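PDB 5E09: cellulase from Bacillus sp. BG-CS10, which probably hydrolyses the internal beta-1,4-glucosidic bonds of cellulose, pairing a glycoside hydrolase family 5 catalytic domain with carbohydrate-binding modules. Local coordinates for residues Q11-D16 against K141-S146; I177-G182 against R188-P193; Q209-L214 against L219-H224. All coordinates share one frame; numbering follows the deposited sequence.

Contact 1. Residues Q11-D16 against K141-S146; sequences QSYVAD and KLMFES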
loop_
_atom_site.group_PDB
_atom_site.type_symbol
_atom_site.label_atom_id
_atom_site.label_comp_id
_atom_site.label_asym_id
_atom_site.label_seq_id
_atom_site.Cartn_x
_atom_site.Cartn_y
_atom_site.Cartn_z
ATOM N N GLN A 11 -8.448 -20.967 -13.513
ATOM C CA GLN A 11 -8.444 -19.581 -13.960
ATOM C C GLN A 11 -9.762 -18.886 -13.615
ATOM O O GLN A 11 -9.784 -17.691 -13.289
ATOM C CB GLN A 11 -8.193 -19.497 -15.466
ATOM C CG GLN A 11 -6.770 -19.792 -15.903
ATOM C CD GLN A 11 -6.575 -19.626 -17.405
ATOM O OE1 GLN A 11 -7.312 -20.205 -18.209
ATOM N NE2 GLN A 11 -5.582 -18.827 -17.790
ATOM N N SER A 12 -10.859 -19.637 -13.694
ATOM C CA SER A 12 -12.180 -19.109 -13.366
ATOM C C SER A 12 -12.341 -18.985 -11.859
ATOM O O SER A 12 -12.942 -18.035 -11.358
ATOM C CB SER A 12 -13.278 -20.005 -13.946
ATOM O OG SER A 12 -13.247 -19.978 -15.360
ATOM N N TYR A 13 -11.815 -19.976 -11.152
ATOM C CA TYR A 13 -11.692 -19.946 -9.706
ATOM C C TYR A 13 -11.017 -18.645 -9.269
ATOM O O TYR A 13 -11.569 -17.899 -8.459
ATOM C CB TYR A 13 -10.898 -21.168 -9.235
ATOM C CG TYR A 13 -10.700 -21.306 -7.739
ATOM C CD1 TYR A 13 -9.641 -20.670 -7.099
ATOM C CD2 TYR A 13 -11.541 -22.104 -6.972
ATOM C CE1 TYR A 13 -9.437 -20.804 -5.742
ATOM C CE2 TYR A 13 -11.346 -22.243 -5.607
ATOM C CZ TYR A 13 -10.287 -21.587 -4.996
ATOM O OH TYR A 13 -10.060 -21.711 -3.637
ATOM N N VAL A 14 -9.844 -18.360 -9.833
ATOM C CA VAL A 14 -9.086 -17.172 -9.442
ATOM C C VAL A 14 -9.775 -15.875 -9.880
ATOM O O VAL A 14 -9.775 -14.891 -9.137
ATOM C CB VAL A 14 -7.642 -17.215 -10.003
ATOM C CG1 VAL A 14 -6.969 -15.844 -9.907
ATOM C CG2 VAL A 14 -6.825 -18.263 -9.260
ATOM N N ALA A 15 -10.367 -15.875 -11.073
ATOM C CA ALA A 15 -11.103 -14.703 -11.539
ATOM C C ALA A 15 -12.279 -14.398 -10.609
ATOM O O ALA A 15 -12.620 -13.236 -10.392
ATOM C CB ALA A 15 -11.590 -14.901 -12.966
ATOM N N ASP A 16 -12.843 -15.419 -10.008
ATOM C CA ASP A 16 -13.955 -15.283 -9.109
ATOM C C ASP A 16 -13.584 -14.698 -7.753
ATOM O O ASP A 16 -14.434 -14.444 -6.946
ATOM C CB ASP A 16 -14.669 -16.605 -8.966
ATOM C CG ASP A 16 -16.077 -16.449 -8.511
ATOM O OD1 ASP A 16 -16.721 -15.480 -8.912
ATOM O OD2 ASP A 16 -16.559 -17.299 -7.758
ATOM N N LYS A 141 -13.230 -23.397 -1.637
ATOM C CA LYS A 141 -13.081 -21.948 -1.627
ATOM C C LYS A 141 -11.995 -21.526 -0.632
ATOM O O LYS A 141 -11.549 -20.377 -0.629
ATOM C CB LYS A 141 -14.418 -21.276 -1.299
ATOM C CG LYS A 141 -15.518 -21.542 -2.336
ATOM C CD LYS A 141 -16.242 -20.260 -2.741
ATOM C CE LYS A 141 -17.486 -19.998 -1.892
ATOM N NZ LYS A 141 -17.213 -19.663 -0.453
ATOM N N LEU A 142 -11.575 -22.459 0.217
ATOM C CA LEU A 142 -10.413 -22.242 1.075
ATOM C C LEU A 142 -9.161 -22.795 0.391
ATOM O O LEU A 142 -9.132 -23.947 -0.044
ATOM C CB LEU A 142 -10.613 -22.892 2.444
ATOM C CG LEU A 142 -9.392 -22.984 3.359
ATOM C CD1 LEU A 142 -8.957 -21.600 3.821
ATOM C CD2 LEU A 142 -9.696 -23.877 4.547
HETATM N N MSE A 143 -8.137 -21.955 0.287
HETATM C CA MSE A 143 -6.891 -22.312 -0.374
HETATM C C MSE A 143 -5.707 -22.039 0.555
HETATM O O MSE A 143 -5.787 -21.190 1.453
HETATM C CB MSE A 143 -6.738 -21.525 -1.676
HETATM C CG MSE A 143 -6.411 -20.042 -1.467
HETATM SE SE MSE A 143 -6.852 -18.957 -3.019
HETATM C CE MSE A 143 -8.747 -18.685 -2.638
ATOM N N PHE A 144 -4.612 -22.759 0.330
ATOM C CA PHE A 144 -3.407 -22.634 1.152
ATOM C C PHE A 144 -2.275 -21.992 0.367
ATOM O O PHE A 144 -2.050 -22.369 -0.785
ATOM C CB PHE A 144 -2.941 -24.009 1.644
ATOM C CG PHE A 144 -3.935 -24.734 2.502
ATOM C CD1 PHE A 144 -4.890 -24.044 3.237
ATOM C CD2 PHE A 144 -3.896 -26.119 2.598
ATOM C CE1 PHE A 144 -5.796 -24.727 4.044
ATOM C CE2 PHE A 144 -4.799 -26.803 3.400
ATOM C CZ PHE A 144 -5.750 -26.104 4.124
ATOM N N GLU A 145 -1.562 -21.033 0.964
ATOM C CA GLU A 145 -0.292 -20.604 0.375
ATOM C C GLU A 145 0.863 -20.962 1.304
ATOM O O GLU A 145 0.789 -20.778 2.525
ATOM C CB GLU A 145 -0.266 -19.104 0.030
ATOM C CG GLU A 145 -0.589 -18.184 1.151
ATOM C CD GLU A 145 -0.160 -16.737 0.909
ATOM O OE1 GLU A 145 0.854 -16.489 0.218
ATOM O OE2 GLU A 145 -0.853 -15.836 1.423
ATOM N N SER A 146 1.930 -21.471 0.696
ATOM C CA SER A 146 3.005 -22.153 1.415
ATOM C C SER A 146 3.680 -21.309 2.484
ATOM O O SER A 146 3.828 -21.753 3.621
ATOM C CB SER A 146 4.060 -22.634 0.425
ATOM O OG SER A 146 4.606 -21.531 -0.272
#
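Y13 carries almost the whole of this contact, reaching from helix 9-15 to the start of strand 142-145, where it meets M143 and the backbone at K141. With CG anti to the backbone N (chi1 -179°), the ring carries its hydroxyl end to the strand. There OH packs 3.4 Å from CE of the selenomethionine M143 and 3.6 Å from C of K141. CE1 of the Y13 ring also touches CE of M143, at 3.8 Å, and the two side chains meet at a slant rather than stacking. In M143, CG sits between the backbone N and carbonyl carbon (chi1 73°), and a single bend at chi3 (84°) turns the terminal methyl toward the phenol. The tyrosine hydroxyl is not left without a polar mate, since it hydrogen-bonds to O of H140, one residue ahead of the strand segment. A leucine here would probably leave the H140 carbonyl without this donor and open a gap beside CE of M143. One residue on, the carbonyl of V14 takes a hydrogen bond from OG1 of T306. Farther along, the D16 carboxylate is held by a salt bridge to K56 and a hydrogen bond with Y97. Helix 9-15 thus lies across the N-terminal ends of the strands, a helical lid closing the bottom of a TIM barrel, remote from the C-terminal strand ends where family 5 enzymes carry their active site.

Contact 2. Residues I177-G182 against R188-P193; sequences IVRESG and RPLVLP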
loop_
_atom_site.group_PDB
_atom_site.type_symbol
_atom_site.label_atom_id
_atom_site.label_comp_id
_atom_site.label_asym_id
_atom_site.label_seq_id
_atom_site.Cartn_x
_atom_site.Cartn_y
_atom_site.Cartn_z
ATOM N N ILE A 177 2.568 -32.684 1.279
ATOM C CA ILE A 177 1.825 -32.824 2.533
ATOM C C ILE A 177 0.317 -32.632 2.302
ATOM O O ILE A 177 -0.509 -33.482 2.681
ATOM C CB ILE A 177 2.313 -31.824 3.592
ATOM C CG1 ILE A 177 3.706 -32.218 4.095
ATOM C CG2 ILE A 177 1.325 -31.750 4.761
ATOM C CD1 ILE A 177 4.452 -31.082 4.770
ATOM N N VAL A 178 -0.037 -31.524 1.657
ATOM C CA VAL A 178 -1.443 -31.234 1.404
ATOM C C VAL A 178 -2.111 -32.297 0.512
ATOM O O VAL A 178 -3.191 -32.791 0.835
ATOM C CB VAL A 178 -1.622 -29.850 0.754
ATOM C CG1 VAL A 178 -3.081 -29.619 0.403
ATOM C CG2 VAL A 178 -1.106 -28.758 1.677
ATOM N N ARG A 179 -1.464 -32.646 -0.597
ATOM C CA ARG A 179 -2.019 -33.614 -1.539
ATOM C C ARG A 179 -2.102 -35.032 -0.953
ATOM O O ARG A 179 -2.994 -35.802 -1.304
ATOM C CB ARG A 179 -1.197 -33.626 -2.832
ATOM C CG ARG A 179 -1.313 -32.346 -3.654
ATOM C CD ARG A 179 -2.629 -32.305 -4.423
ATOM N NE ARG A 179 -2.782 -31.088 -5.221
ATOM C CZ ARG A 179 -3.504 -30.034 -4.845
ATOM N NH1 ARG A 179 -4.146 -30.046 -3.681
ATOM N NH2 ARG A 179 -3.593 -28.972 -5.633
ATOM N N GLU A 180 -1.186 -35.376 -0.056
ATOM C CA GLU A 180 -1.251 -36.677 0.605
ATOM C C GLU A 180 -2.302 -36.695 1.708
ATOM O O GLU A 180 -2.776 -37.762 2.095
ATOM C CB GLU A 180 0.115 -37.070 1.172
ATOM C CG GLU A 180 1.103 -37.492 0.093
ATOM C CD GLU A 180 2.535 -37.543 0.584
ATOM O OE1 GLU A 180 2.766 -37.342 1.800
ATOM O OE2 GLU A 180 3.431 -37.775 -0.258
ATOM N N SER A 181 -2.669 -35.518 2.209
ATOM C CA SER A 181 -3.702 -35.434 3.246
ATOM C C SER A 181 -5.064 -36.006 2.816
ATOM O O SER A 181 -5.842 -36.464 3.652
ATOM C CB SER A 181 -3.880 -33.982 3.690
ATOM O OG SER A 181 -4.783 -33.903 4.776
ATOM N N GLY A 182 -5.358 -35.973 1.520
ATOM C CA GLY A 182 -6.626 -36.480 1.018
ATOM C C GLY A 182 -7.836 -35.623 1.367
ATOM O O GLY A 182 -7.694 -34.507 1.871
ATOM N N ARG A 188 -7.687 -29.169 -3.509
ATOM C CA ARG A 188 -7.620 -27.826 -2.950
ATOM C C ARG A 188 -6.619 -26.972 -3.731
ATOM O O ARG A 188 -5.490 -27.390 -3.953
ATOM C CB ARG A 188 -7.229 -27.872 -1.475
ATOM C CG ARG A 188 -7.288 -26.520 -0.804
ATOM C CD ARG A 188 -7.131 -26.625 0.697
ATOM N NE ARG A 188 -7.980 -27.657 1.285
ATOM C CZ ARG A 188 -9.283 -27.523 1.518
ATOM N NH1 ARG A 188 -9.921 -26.404 1.190
ATOM N NH2 ARG A 188 -9.956 -28.521 2.072
ATOM N N PRO A 189 -7.041 -25.780 -4.178
ATOM C CA PRO A 189 -6.101 -24.873 -4.838
ATOM C C PRO A 189 -4.951 -24.477 -3.913
ATOM O O PRO A 189 -5.152 -24.209 -2.730
ATOM C CB PRO A 189 -6.977 -23.674 -5.195
ATOM C CG PRO A 189 -8.328 -24.284 -5.399
ATOM C CD PRO A 189 -8.434 -25.327 -4.324
ATOM N N LEU A 190 -3.745 -24.480 -4.463
ATOM C CA LEU A 190 -2.543 -24.197 -3.698
ATOM C C LEU A 190 -1.884 -22.961 -4.264
ATOM O O LEU A 190 -1.837 -22.785 -5.474
ATOM C CB LEU A 190 -1.583 -25.381 -3.738
ATOM C CG LEU A 190 -2.092 -26.660 -3.081
ATOM C CD1 LEU A 190 -1.047 -27.765 -3.200
ATOM C CD2 LEU A 190 -2.453 -26.401 -1.625
ATOM N N VAL A 191 -1.384 -22.102 -3.389
ATOM C CA VAL A 191 -0.832 -20.832 -3.822
ATOM C C VAL A 191 0.664 -20.796 -3.510
ATOM O O VAL A 191 1.070 -20.976 -2.365
ATOM C CB VAL A 191 -1.565 -19.649 -3.141
ATOM C CG1 VAL A 191 -0.977 -18.325 -3.587
ATOM C CG2 VAL A 191 -3.057 -19.694 -3.440
ATOM N N LEU A 192 1.482 -20.587 -4.535
ATOM C CA LEU A 192 2.932 -20.627 -4.374
ATOM C C LEU A 192 3.567 -19.286 -4.693
ATOM O O LEU A 192 3.227 -18.649 -5.697
ATOM C CB LEU A 192 3.543 -21.704 -5.264
ATOM C CG LEU A 192 2.978 -23.109 -5.096
ATOM C CD1 LEU A 192 3.550 -24.040 -6.165
ATOM C CD2 LEU A 192 3.277 -23.619 -3.693
ATOM N N PRO A 193 4.496 -18.852 -3.837
ATOM C CA PRO A 193 5.185 -17.571 -3.998
ATOM C C PRO A 193 6.489 -17.654 -4.791
ATOM O O PRO A 193 7.177 -18.677 -4.758
ATOM C CB PRO A 193 5.474 -17.166 -2.555
ATOM C CG PRO A 193 5.693 -18.484 -1.858
ATOM C CD PRO A 193 4.807 -19.488 -2.544
#
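R179 makes the polar link, gripping the backbone carbonyl of R188 end-on with two nitrogens. NH1 and NH2 of R179 each lie 3.0 Å from O of R188, which sits almost exactly in the guanidinium plane. NH1 approaches in the carbonyl plane, on a lone pair, while NH2 is tilted 30° from it; because the two share one acceptor, neither N-H points straight at it (about 146° each). The side chain gets there by bending at chi2 (-77°), and NE also makes a salt bridge to D216, which helps to fix the group.

Apolar packing adds to this grip. CD1 of L190 rests over one face of the R179 guanidinium, 3.7 Å from CZ and displaced toward its rim. The other leucine methyl, CD2 of L190, meets CG1 of V178 at 3.9 Å, the two side chains passing alongside one another and running opposite ways. The guanidinium of R188 turns to other partners, N185 and the carbonyls of H138, S139 and L142.

The last turn of helix 161-181 is thereby fastened to the start of strand 190-193, the helix-to-strand return of a beta-alpha-beta crossover in the TIM barrel.

Contact 3. Residues Q209-L214 against L219-H224; sequences QTMKDL and LIATVH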
loop_
_atom_site.group_PDB
_atom_site.type_symbol
_atom_site.label_atom_id
_atom_site.label_comp_id
_atom_site.label_asym_id
_atom_site.label_seq_id
_atom_site.Cartn_x
_atom_site.Cartn_y
_atom_site.Cartn_z
ATOM N N GLN A 209 9.060 -23.004 -13.188
ATOM C CA GLN A 209 9.683 -24.314 -13.257
ATOM C C GLN A 209 9.184 -25.216 -12.131
ATOM O O GLN A 209 8.857 -26.380 -12.365
ATOM C CB GLN A 209 11.209 -24.179 -13.213
ATOM C CG GLN A 209 11.968 -25.489 -13.394
ATOM C CD GLN A 209 11.560 -26.243 -14.653
ATOM O OE1 GLN A 209 11.388 -27.461 -14.626
ATOM N NE2 GLN A 209 11.410 -25.521 -15.763
ATOM N N THR A 210 9.113 -24.678 -10.915
ATOM C CA THR A 210 8.562 -25.438 -9.792
ATOM C C THR A 210 7.160 -25.956 -10.108
ATOM O O THR A 210 6.829 -27.118 -9.843
ATOM C CB THR A 210 8.496 -24.591 -8.505
ATOM O OG1 THR A 210 9.808 -24.143 -8.148
ATOM C CG2 THR A 210 7.901 -25.404 -7.353
HETATM N N MSE A 211 6.344 -25.087 -10.695
HETATM C CA MSE A 211 4.970 -25.448 -11.013
HETATM C C MSE A 211 4.891 -26.510 -12.094
HETATM O O MSE A 211 4.095 -27.444 -11.986
HETATM C CB MSE A 211 4.182 -24.208 -11.420
HETATM C CG MSE A 211 3.888 -23.353 -10.212
HETATM SE SE MSE A 211 2.785 -21.791 -10.479
HETATM C CE MSE A 211 2.333 -21.515 -8.614
ATOM N N LYS A 212 5.721 -26.381 -13.124
ATOM C CA LYS A 212 5.778 -27.404 -14.159
ATOM C C LYS A 212 6.181 -28.746 -13.545
ATOM O O LYS A 212 5.624 -29.786 -13.903
ATOM C CB LYS A 212 6.735 -26.999 -15.282
ATOM C CG LYS A 212 6.082 -26.085 -16.316
ATOM C CD LYS A 212 6.925 -25.912 -17.575
ATOM C CE LYS A 212 7.999 -24.851 -17.407
ATOM N NZ LYS A 212 8.670 -24.541 -18.703
ATOM N N ASP A 213 7.120 -28.711 -12.600
ATOM C CA ASP A 213 7.538 -29.911 -11.878
ATOM C C ASP A 213 6.382 -30.571 -11.130
ATOM O O ASP A 213 6.197 -31.789 -11.203
ATOM C CB ASP A 213 8.657 -29.583 -10.885
ATOM C CG ASP A 213 9.199 -30.813 -10.174
ATOM O OD1 ASP A 213 8.724 -31.934 -10.459
ATOM O OD2 ASP A 213 10.110 -30.655 -9.331
ATOM N N LEU A 214 5.609 -29.769 -10.401
ATOM C CA LEU A 214 4.501 -30.313 -9.617
ATOM C C LEU A 214 3.396 -30.910 -10.495
ATOM O O LEU A 214 2.656 -31.790 -10.047
ATOM C CB LEU A 214 3.925 -29.233 -8.702
ATOM C CG LEU A 214 4.948 -28.716 -7.688
ATOM C CD1 LEU A 214 4.334 -27.700 -6.743
ATOM C CD2 LEU A 214 5.549 -29.881 -6.913
ATOM N N LEU A 219 -3.010 -25.024 -9.233
ATOM C CA LEU A 219 -1.937 -24.235 -8.648
ATOM C C LEU A 219 -2.047 -22.770 -9.072
ATOM O O LEU A 219 -2.441 -22.462 -10.196
ATOM C CB LEU A 219 -0.573 -24.810 -9.048
ATOM C CG LEU A 219 -0.223 -26.223 -8.554
ATOM C CD1 LEU A 219 1.147 -26.653 -9.059
ATOM C CD2 LEU A 219 -0.276 -26.319 -7.041
ATOM N N ILE A 220 -1.700 -21.874 -8.154
ATOM C CA ILE A 220 -1.805 -20.438 -8.367
ATOM C C ILE A 220 -0.495 -19.756 -8.001
ATOM O O ILE A 220 0.062 -20.015 -6.942
ATOM C CB ILE A 220 -2.940 -19.823 -7.525
ATOM C CG1 ILE A 220 -4.264 -20.549 -7.784
ATOM C CG2 ILE A 220 -3.064 -18.333 -7.802
ATOM C CD1 ILE A 220 -5.266 -20.392 -6.660
ATOM N N ALA A 221 0.001 -18.896 -8.881
ATOM C CA ALA A 221 1.198 -18.117 -8.592
ATOM C C ALA A 221 0.818 -16.875 -7.798
ATOM O O ALA A 221 -0.231 -16.288 -8.041
ATOM C CB ALA A 221 1.910 -17.733 -9.884
ATOM N N THR A 222 1.649 -16.472 -6.843
ATOM C CA THR A 222 1.372 -15.222 -6.157
ATOM C C THR A 222 2.574 -14.296 -6.069
ATOM O O THR A 222 3.709 -14.730 -5.850
ATOM C CB THR A 222 0.837 -15.449 -4.734
ATOM O OG1 THR A 222 0.550 -14.178 -4.140
ATOM C CG2 THR A 222 1.844 -16.196 -3.864
ATOM N N VAL A 223 2.311 -13.006 -6.251
ATOM C CA VAL A 223 3.358 -12.007 -6.067
ATOM C C VAL A 223 2.798 -10.831 -5.280
ATOM O O VAL A 223 1.584 -10.729 -5.078
ATOM C CB VAL A 223 3.944 -11.516 -7.410
ATOM C CG1 VAL A 223 4.787 -12.607 -8.052
ATOM C CG2 VAL A 223 2.845 -11.061 -8.358
ATOM N N HIS A 224 3.694 -9.962 -4.823
ATOM C CA HIS A 224 3.323 -8.776 -4.065
ATOM C C HIS A 224 3.836 -7.538 -4.783
ATOM O O HIS A 224 4.819 -7.610 -5.514
ATOM C CB HIS A 224 3.887 -8.827 -2.643
ATOM C CG HIS A 224 3.258 -9.874 -1.780
ATOM N ND1 HIS A 224 3.681 -10.130 -0.490
ATOM C CD2 HIS A 224 2.238 -10.732 -2.014
ATOM C CE1 HIS A 224 2.953 -11.098 0.025
ATOM N NE2 HIS A 224 2.069 -11.486 -0.877
#
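The terminal methyl of the selenomethionine M211 drives straight at the backbone of strand 219-224, its CE lying 3.2 Å from O of I220. The same methyl is 3.5 Å from N of A221 and 4.0 Å from CB of A221, so it sits against the peptide joining these two residues. It gets that far because the chain is extended beyond CG (chi2 -176°, chi3 163°), spanning the distance from helix to sheet with its full length. CB of A221 lies beside both the methyl and the selenium of M211.

Nearer the turn, L219 returns the approach from the strand. Its CD1 touches CB of L214 at 3.8 Å and CD1 of L214 at 4.1 Å, and the two leucine side chains lie roughly perpendicular. The helix and strand axes run nearly antiparallel (169°) and come within 10.1 Å, a separation bridged by side chains, with no hydrogen bond between the segments.

Farther out, L192 of the adjoining strand touches both M211 and L214, I265 flanks M211, and Y175 of helix 161-181 reaches L214. The strand backbone is fixed from both flanks: I220 pairs with L190 and L192, A221 with P266 and V268. This is the second half of the beta-alpha-beta unit formed by strand 190-193, helix 201-214 and strand 219-225, packed as in the outer layer of a TIM barrel.

The contact is held by dispersion and burial. CE of M211 packs on a carbonyl, I220 O, that is already paired with L192 N in the sheet; the methyl adds van der Waals contact there and makes no hydrogen bond. Between these two segments the attachment is apolar packing, without hydrogen bonds or salt bridges.

Overall arrangement
All three contacts belong to the eight-stranded parallel barrel of the catalytic domain, and they follow one another in series along the chain. Their strands, 142-145, 190-193 and 219-225, are consecutive neighbours in the sheet, and the centres lie about 11 Å (1 to 2), 12 Å (2 to 3) and 13 Å (1 to 3) apart. Backbone pairing joins them: F144 O to V191 N at 2.7 Å, L190 O to I220 N at 2.8 Å. Contact 1 closes the bottom of the barrel, with V14 and M143 both touching I220 inside it, whereas contacts 2 and 3 set successive helices, 161-181 and 201-214, against its outer wall. Together they pack one arc of the barrel on both its surfaces.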